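Local coordinates for protein NAD-dependent dehydrogenase (Rhizobium meliloti, PDB 4Z0P) that probably reduces glyoxylate and hydroxypyruvate with NADPH as the hydride donor, at residues Q110-R119 / W273-T281. Numbering follows the deposited sequence.
Sequences QCLLHLRQHR and WDMPNVYVT. With OXD (oxalic acid), chain D.
Tyr279, on the edge strand 278-280 of the seven-stranded parallel sheet in the Rossmann-type nucleotide-binding domain, slots its ring between helix 97-115 and the start of helix 118-126. Leu113 CD1 makes a CH-pi contact over the middle of one face of the Tyr279 ring, 4.0 Å from its centroid; across the other face lies the Arg119 guanidinium, an off-centre cation-pi partner with its plane turned 42° from the ring. The Tyr279 edge also points at the face of the His114 ring, an offset edge-to-face pair, while Ser257 takes His114 NE2.

Hydrogen bonding centres on Arg119. The Arg119 chain bends at chi2 (-79°), bringing the guanidinium to the backbone leading into and opening the strand: Arg119 NH1 reaches Pro276 O at 2.8 Å, and NH1 and NH2 together grip Val278 O from above its carbonyl plane. NH2 also has a salt bridge to Glu122 of the second subunit. With an alanine in place of Arg119, both carbonyls would probably lose these donors and one face of Tyr279 its cation-pi partner.

An oxalate sits at the dimer interface, bound by His118 and Arg119 of both subunits. His118 NE2 donates to its O5 at 2.8 Å, nearly straight at 166°, and Arg119 NE donates to O6. Where the Schellman motif at Gln117 ends helix 97-115, one water joins Leu113 O, Arg119 N and Tyr279 OH, lying 2.7 Å from Tyr279 OH.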
loop_
_atom_site.group_PDB
_atom_site.type_symbol
_atom_site.label_atom_id
_atom_site.label_comp_id
_atom_site.label_asym_id
_atom_site.label_seq_id
_atom_site.Cartn_x
_atom_site.Cartn_y
_atom_site.Cartn_z
ATOM N N GLN A 110 3.044 -4.717 1.126
ATOM C CA GLN A 110 2.858 -5.986 1.841
ATOM C C GLN A 110 2.075 -5.774 3.127
ATOM O O GLN A 110 1.197 -6.566 3.472
ATOM C CB GLN A 110 4.180 -6.640 2.215
ATOM C CG GLN A 110 5.152 -6.849 1.076
ATOM C CD GLN A 110 4.514 -7.345 -0.190
ATOM O OE1 GLN A 110 3.755 -8.321 -0.189
ATOM N NE2 GLN A 110 4.815 -6.672 -1.300
ATOM N N CYS A 111 2.429 -4.736 3.881
ATOM C CA CYS A 111 1.709 -4.501 5.143
ATOM C C CYS A 111 0.208 -4.244 4.874
ATOM O O CYS A 111 -0.638 -4.692 5.645
ATOM C CB CYS A 111 2.335 -3.356 5.940
ATOM S SG CYS A 111 3.984 -3.818 6.581
ATOM N N LEU A 112 -0.124 -3.517 3.805
ATOM C CA LEU A 112 -1.521 -3.295 3.461
ATOM C C LEU A 112 -2.222 -4.545 2.955
ATOM O O LEU A 112 -3.384 -4.812 3.360
ATOM C CB LEU A 112 -1.672 -2.137 2.482
ATOM C CG LEU A 112 -1.307 -0.763 3.035
ATOM C CD1 LEU A 112 -1.280 0.279 1.919
ATOM C CD2 LEU A 112 -2.213 -0.325 4.176
ATOM N N LEU A 113 -1.544 -5.330 2.126
ATOM C CA LEU A 113 -2.124 -6.591 1.620
ATOM C C LEU A 113 -2.499 -7.505 2.778
ATOM O O LEU A 113 -3.575 -8.107 2.781
ATOM C CB LEU A 113 -1.146 -7.305 0.693
ATOM C CG LEU A 113 -0.959 -6.768 -0.737
ATOM C CD1 LEU A 113 0.226 -7.491 -1.364
ATOM C CD2 LEU A 113 -2.217 -7.039 -1.526
ATOM N N HIS A 114 -1.612 -7.626 3.763
ATOM C CA HIS A 114 -1.911 -8.455 4.935
ATOM C C HIS A 114 -2.963 -7.824 5.856
ATOM O O HIS A 114 -3.920 -8.492 6.258
ATOM C CB HIS A 114 -0.626 -8.809 5.667
ATOM C CG HIS A 114 0.233 -9.744 4.884
ATOM N ND1 HIS A 114 -0.063 -11.080 4.697
ATOM C CD2 HIS A 114 1.393 -9.529 4.233
ATOM C CE1 HIS A 114 0.880 -11.642 3.965
ATOM N NE2 HIS A 114 1.777 -10.722 3.672
ATOM N N LEU A 115 -2.843 -6.530 6.133
ATOM C CA LEU A 115 -3.822 -5.837 6.978
ATOM C C LEU A 115 -5.217 -5.950 6.411
ATOM O O LEU A 115 -6.175 -6.247 7.127
ATOM C CB LEU A 115 -3.485 -4.364 7.109
ATOM C CG LEU A 115 -4.513 -3.460 7.832
ATOM C CD1 LEU A 115 -4.575 -3.830 9.314
ATOM C CD2 LEU A 115 -4.187 -1.992 7.599
ATOM N N ARG A 116 -5.323 -5.676 5.121
ATOM C CA ARG A 116 -6.621 -5.580 4.460
ATOM C C ARG A 116 -7.129 -6.922 3.891
ATOM O O ARG A 116 -8.089 -6.964 3.143
ATOM C CB ARG A 116 -6.578 -4.483 3.400
ATOM C CG ARG A 116 -6.283 -3.078 3.934
ATOM C CD ARG A 116 -7.247 -2.565 5.011
ATOM N NE ARG A 116 -8.558 -2.414 4.407
ATOM C CZ ARG A 116 -9.209 -1.265 4.219
ATOM N NH1 ARG A 116 -8.762 -0.120 4.699
ATOM N NH2 ARG A 116 -10.352 -1.295 3.553
ATOM N N GLN A 117 -6.524 -8.014 4.318
ATOM C CA GLN A 117 -7.054 -9.372 4.096
ATOM C C GLN A 117 -7.271 -9.618 2.610
ATOM O O GLN A 117 -8.261 -10.207 2.171
ATOM C CB GLN A 117 -8.351 -9.575 4.884
ATOM C CG GLN A 117 -8.167 -9.270 6.349
ATOM C CD GLN A 117 -9.420 -9.466 7.152
ATOM O OE1 GLN A 117 -9.719 -10.577 7.599
ATOM N NE2 GLN A 117 -10.163 -8.390 7.348
ATOM N N HIS A 118 -6.286 -9.191 1.830
ATOM C CA HIS A 118 -6.408 -9.251 0.376
ATOM C C HIS A 118 -6.620 -10.661 -0.128
ATOM O O HIS A 118 -7.487 -10.881 -0.983
ATOM C CB HIS A 118 -5.193 -8.622 -0.289
ATOM C CG HIS A 118 -5.248 -8.682 -1.774
ATOM N ND1 HIS A 118 -6.132 -7.916 -2.506
ATOM C CD2 HIS A 118 -4.548 -9.414 -2.670
ATOM C CE1 HIS A 118 -5.947 -8.157 -3.791
ATOM N NE2 HIS A 118 -4.991 -9.059 -3.919
ATOM N N ARG A 119 -5.866 -11.629 0.404
ATOM C CA ARG A 119 -6.050 -13.011 -0.057
ATOM C C ARG A 119 -7.441 -13.583 0.271
ATOM O O ARG A 119 -8.032 -14.269 -0.565
ATOM C CB ARG A 119 -4.905 -13.932 0.365
ATOM C CG ARG A 119 -3.671 -13.767 -0.550
ATOM C CD ARG A 119 -3.790 -14.505 -1.898
ATOM N NE ARG A 119 -2.634 -14.339 -2.802
ATOM C CZ ARG A 119 -1.453 -14.949 -2.638
ATOM N NH1 ARG A 119 -1.254 -15.746 -1.607
ATOM N NH2 ARG A 119 -0.469 -14.764 -3.506
ATOM N N TRP A 273 5.181 -20.944 -4.411
ATOM C CA TRP A 273 4.410 -20.401 -5.521
ATOM C C TRP A 273 2.902 -20.556 -5.341
ATOM O O TRP A 273 2.141 -19.706 -5.804
ATOM C CB TRP A 273 4.809 -21.046 -6.837
ATOM C CG TRP A 273 6.260 -20.891 -7.268
ATOM C CD1 TRP A 273 7.212 -21.867 -7.306
ATOM C CD2 TRP A 273 6.883 -19.714 -7.788
ATOM N NE1 TRP A 273 8.382 -21.374 -7.804
ATOM C CE2 TRP A 273 8.222 -20.053 -8.111
ATOM C CE3 TRP A 273 6.452 -18.409 -8.005
ATOM C CZ2 TRP A 273 9.113 -19.137 -8.640
ATOM C CZ3 TRP A 273 7.347 -17.491 -8.555
ATOM C CH2 TRP A 273 8.656 -17.852 -8.866
ATOM N N ASP A 274 2.477 -21.664 -4.745
ATOM C CA ASP A 274 1.057 -22.031 -4.668
ATOM C C ASP A 274 0.429 -21.858 -3.291
ATOM O O ASP A 274 -0.713 -22.272 -3.105
ATOM C CB ASP A 274 0.872 -23.504 -5.059
ATOM C CG ASP A 274 1.186 -23.788 -6.521
ATOM O OD1 ASP A 274 1.014 -22.908 -7.379
ATOM O OD2 ASP A 274 1.574 -24.942 -6.806
ATOM N N MET A 275 1.124 -21.260 -2.326
ATOM C CA MET A 275 0.551 -21.226 -1.005
ATOM C C MET A 275 -0.408 -20.092 -0.824
ATOM O O MET A 275 -0.156 -18.992 -1.288
ATOM C CB MET A 275 1.622 -21.219 0.018
ATOM C CG MET A 275 2.122 -22.624 0.128
ATOM S SD MET A 275 3.607 -22.548 1.048
ATOM C CE MET A 275 2.899 -22.593 2.697
ATOM N N PRO A 276 -1.541 -20.383 -0.154
ATOM C CA PRO A 276 -2.637 -19.423 -0.187
ATOM C C PRO A 276 -2.377 -18.086 0.524
ATOM O O PRO A 276 -2.996 -17.087 0.160
ATOM C CB PRO A 276 -3.798 -20.197 0.445
ATOM C CG PRO A 276 -3.159 -21.210 1.337
ATOM C CD PRO A 276 -1.870 -21.584 0.655
ATOM N N ASN A 277 -1.474 -18.040 1.503
ATOM C CA ASN A 277 -1.203 -16.766 2.187
ATOM C C ASN A 277 0.264 -16.350 2.075
ATOM O O ASN A 277 0.764 -15.656 2.954
ATOM C CB ASN A 277 -1.661 -16.815 3.649
ATOM C CG ASN A 277 -3.165 -16.979 3.787
ATOM O OD1 ASN A 277 -3.932 -16.157 3.278
ATOM N ND2 ASN A 277 -3.601 -18.039 4.483
ATOM N N VAL A 278 0.912 -16.723 0.969
ATOM C CA VAL A 278 2.257 -16.271 0.639
ATOM C C VAL A 278 2.256 -15.485 -0.641
ATOM O O VAL A 278 1.728 -15.946 -1.660
ATOM C CB VAL A 278 3.272 -17.428 0.486
ATOM C CG1 VAL A 278 4.657 -16.866 0.202
ATOM C CG2 VAL A 278 3.321 -18.257 1.767
ATOM N N TYR A 279 2.851 -14.293 -0.590
ATOM C CA TYR A 279 3.091 -13.483 -1.774
ATOM C C TYR A 279 4.531 -13.606 -2.209
ATOM O O TYR A 279 5.431 -13.290 -1.439
ATOM C CB TYR A 279 2.839 -12.015 -1.506
ATOM C CG TYR A 279 1.417 -11.689 -1.157
ATOM C CD1 TYR A 279 0.437 -11.673 -2.130
ATOM C CD2 TYR A 279 1.038 -11.467 0.146
ATOM C CE1 TYR A 279 -0.869 -11.351 -1.828
ATOM C CE2 TYR A 279 -0.282 -11.172 0.490
ATOM C CZ TYR A 279 -1.242 -11.118 -0.504
ATOM O OH TYR A 279 -2.524 -10.797 -0.181
ATOM N N VAL A 280 4.758 -14.076 -3.425
ATOM C CA VAL A 280 6.127 -14.231 -3.950
ATOM C C VAL A 280 6.400 -13.152 -4.997
ATOM O O VAL A 280 5.634 -13.004 -5.949
ATOM C CB VAL A 280 6.316 -15.620 -4.628
ATOM C CG1 VAL A 280 7.641 -15.733 -5.373
ATOM C CG2 VAL A 280 6.163 -16.726 -3.601
ATOM N N THR A 281 7.513 -12.445 -4.833
ATOM C CA THR A 281 8.038 -11.567 -5.855
ATOM C C THR A 281 9.486 -11.926 -6.134
ATOM O O THR A 281 10.192 -12.407 -5.235
ATOM C CB THR A 281 7.856 -10.063 -5.518
ATOM O OG1 THR A 281 8.320 -9.776 -4.180
ATOM C CG2 THR A 281 6.403 -9.636 -5.700
HETATM C C1 OXD D . -4.187 -11.351 -6.527
HETATM C C2 OXD D . -3.789 -12.088 -5.339
HETATM O O3 OXD D . -4.256 -11.948 -7.616
HETATM O O4 OXD D . -2.983 -11.561 -4.551
HETATM O O5 OXD D . -4.444 -10.136 -6.414
HETATM O O6 OXD D . -4.258 -13.222 -5.136
HETATM O O HOH W 1 -3.511 -11.132 2.256
HETATM O O HOH W 2 2.492 -14.836 -4.933
#